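Local coordinates for putative DNA ligase-like protein Rv0938/MT0965 (Mycobacterium tuberculosis, PDB 2IRU) that probably fills gaps at broken DNA ends, serving as the polymerase domain of a bacterial non-homologous end-joining repair enzyme that works with Ku, at residues V115-F120 / K238-P243. Numbering follows the deposited sequence.
Sequences VPQWRF and KTTIAP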
loop_
_atom_site.group_PDB
_atom_site.type_symbol
_atom_site.label_atom_id
_atom_site.label_comp_id
_atom_site.label_asym_id
_atom_site.label_seq_id
_atom_site.Cartn_x
_atom_site.Cartn_y
_atom_site.Cartn_z
ATOM N N VAL A 115 0.877 2.689 -4.333
ATOM C CA VAL A 115 0.492 4.108 -4.486
ATOM C C VAL A 115 1.320 4.997 -3.517
ATOM O O VAL A 115 1.771 4.530 -2.438
ATOM C CB VAL A 115 -1.036 4.352 -4.210
ATOM C CG1 VAL A 115 -1.917 3.693 -5.317
ATOM C CG2 VAL A 115 -1.437 3.868 -2.781
ATOM N N PRO A 116 1.523 6.277 -3.893
ATOM C CA PRO A 116 2.167 7.208 -2.941
ATOM C C PRO A 116 1.147 7.796 -1.976
ATOM O O PRO A 116 -0.038 7.454 -2.062
ATOM C CB PRO A 116 2.748 8.279 -3.874
ATOM C CG PRO A 116 1.642 8.392 -5.006
ATOM C CD PRO A 116 1.205 6.903 -5.194
ATOM N N GLN A 117 1.612 8.667 -1.066
ATOM C CA GLN A 117 0.779 9.172 0.036
ATOM C C GLN A 117 0.130 10.518 -0.299
ATOM O O GLN A 117 -0.522 11.122 0.557
ATOM C CB GLN A 117 1.612 9.265 1.351
ATOM C CG GLN A 117 2.407 7.993 1.622
ATOM C CD GLN A 117 1.538 6.715 1.476
ATOM O OE1 GLN A 117 0.459 6.613 2.105
ATOM N NE2 GLN A 117 1.990 5.756 0.625
ATOM N N TRP A 118 0.338 10.949 -1.534
ATOM C CA TRP A 118 -0.309 12.143 -2.085
ATOM C C TRP A 118 -1.362 11.791 -3.136
ATOM O O TRP A 118 -1.337 10.701 -3.722
ATOM C CB TRP A 118 0.724 13.131 -2.642
ATOM C CG TRP A 118 1.627 12.546 -3.706
ATOM C CD1 TRP A 118 2.888 12.023 -3.505
ATOM C CD2 TRP A 118 1.373 12.458 -5.120
ATOM N NE1 TRP A 118 3.428 11.620 -4.698
ATOM C CE2 TRP A 118 2.528 11.883 -5.710
ATOM C CE3 TRP A 118 0.291 12.824 -5.954
ATOM C CZ2 TRP A 118 2.627 11.643 -7.089
ATOM C CZ3 TRP A 118 0.393 12.572 -7.329
ATOM C CH2 TRP A 118 1.550 11.967 -7.870
ATOM N N ARG A 119 -2.290 12.719 -3.350
ATOM C CA ARG A 119 -3.258 12.614 -4.457
ATOM C C ARG A 119 -3.099 13.721 -5.492
ATOM O O ARG A 119 -2.671 14.850 -5.168
ATOM C CB ARG A 119 -4.678 12.684 -3.925
ATOM C CG ARG A 119 -5.079 11.510 -3.066
ATOM C CD ARG A 119 -6.377 11.806 -2.360
ATOM N NE ARG A 119 -7.511 11.812 -3.264
ATOM C CZ ARG A 119 -8.622 11.118 -3.035
ATOM N NH1 ARG A 119 -8.721 10.402 -1.913
ATOM N NH2 ARG A 119 -9.626 11.147 -3.899
ATOM N N PHE A 120 -3.420 13.395 -6.736
ATOM C CA PHE A 120 -3.638 14.434 -7.755
ATOM C C PHE A 120 -4.742 15.407 -7.345
ATOM O O PHE A 120 -5.744 15.025 -6.700
ATOM C CB PHE A 120 -4.012 13.784 -9.078
ATOM C CG PHE A 120 -2.885 13.057 -9.721
ATOM C CD1 PHE A 120 -1.875 13.746 -10.380
ATOM C CD2 PHE A 120 -2.851 11.667 -9.687
ATOM C CE1 PHE A 120 -0.816 13.067 -10.972
ATOM C CE2 PHE A 120 -1.788 10.963 -10.299
ATOM C CZ PHE A 120 -0.793 11.637 -10.930
ATOM N N LYS A 238 8.347 8.172 -4.052
ATOM C CA LYS A 238 8.227 6.773 -3.592
ATOM C C LYS A 238 6.789 6.270 -3.549
ATOM O O LYS A 238 5.858 7.039 -3.391
ATOM C CB LYS A 238 8.866 6.598 -2.232
ATOM C CG LYS A 238 10.386 6.636 -2.318
ATOM C CD LYS A 238 10.980 6.575 -0.937
ATOM C CE LYS A 238 12.494 6.379 -0.957
ATOM N NZ LYS A 238 13.111 7.051 -2.128
ATOM N N THR A 239 6.615 4.957 -3.628
ATOM C CA THR A 239 5.272 4.404 -3.698
ATOM C C THR A 239 5.283 3.198 -2.730
ATOM O O THR A 239 6.342 2.624 -2.462
ATOM C CB THR A 239 4.937 4.067 -5.165
ATOM O OG1 THR A 239 3.560 3.658 -5.283
ATOM C CG2 THR A 239 5.868 2.940 -5.669
ATOM N N THR A 240 4.126 2.877 -2.162
ATOM C CA THR A 240 3.988 1.869 -1.104
ATOM C C THR A 240 2.797 0.974 -1.446
ATOM O O THR A 240 1.748 1.464 -1.945
ATOM C CB THR A 240 3.769 2.574 0.277
ATOM O OG1 THR A 240 4.949 3.359 0.579
ATOM C CG2 THR A 240 3.472 1.587 1.362
ATOM N N ILE A 241 3.000 -0.329 -1.266
ATOM C CA ILE A 241 1.935 -1.323 -1.476
ATOM C C ILE A 241 0.596 -0.837 -0.908
ATOM O O ILE A 241 0.515 -0.407 0.276
ATOM C CB ILE A 241 2.313 -2.693 -0.864
ATOM C CG1 ILE A 241 1.337 -3.792 -1.317
ATOM C CG2 ILE A 241 2.408 -2.646 0.707
ATOM C CD1 ILE A 241 1.592 -4.253 -2.792
ATOM N N ALA A 242 -0.437 -0.910 -1.726
ATOM C CA ALA A 242 -1.731 -0.391 -1.307
ATOM C C ALA A 242 -2.459 -1.304 -0.337
ATOM O O ALA A 242 -2.442 -2.517 -0.508
ATOM C CB ALA A 242 -2.583 -0.134 -2.492
ATOM N N PRO A 243 -3.147 -0.711 0.670
ATOM C CA PRO A 243 -3.973 -1.576 1.504
ATOM C C PRO A 243 -4.914 -2.439 0.621
ATOM O O PRO A 243 -5.467 -1.936 -0.389
ATOM C CB PRO A 243 -4.792 -0.595 2.341
ATOM C CG PRO A 243 -3.886 0.633 2.458
ATOM C CD PRO A 243 -3.206 0.705 1.090
HETATM O O HOH W 1 0.215 3.344 0.196
HETATM O O HOH W 2 4.663 5.949 -0.639
#
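Val115 and Thr240 face each other as an antiparallel hydrogen-bonded pair: Val115 N donates to Thr240 O at 2.8 Å with an N-H...O angle of 163°, and Thr240 N donates to Val115 O at 2.9 Å. The pairing continues along strand 112-115, where the backbones of Ala242 and Val113 hydrogen-bond. Both side chains of the Val115-Thr240 pair lie on the same side of the sheet, and there CG2 of Val115 packs against CB of Ala242 at 4.2 Å.

After Val115 the two backbones part, and the contact goes on through the side chains of Pro116 and Gln117. Pro116 rests the CB edge of its ring 3.4 Å from Lys238 O. CG of Pro116 sits over one face of the Trp118 indole, 3.6 Å above its plane and offset toward the rim. Gln117, bent at chi2 (-48°), turns its amide back across Thr240 nearly at a right angle, placing NE2 3.7 Å from Thr240 CB. NE2 donates to two waters. One donates to Thr240 O; the second donates to Thr240 OG1, 2.9 Å from the water oxygen, and weakly to Lys238 O. The other atom of the amide, OE1, accepts from Arg136 NE, so both polar atoms have partners and the amide's rotation is fixed. Thr240 OG1 also bonds to Gln233, a probable substrate-binding residue.

Thr239, itself probably a substrate ligand, touches the side chain of His114, another such residue. Strand 240-241 is outermost, beside 112-115, in a four-stranded antiparallel sheet, while Trp118 begins the strand that joins the mixed sheet: this junction between two sheets probably borders the nucleotide-substrate pocket of a LigD primase-polymerase domain.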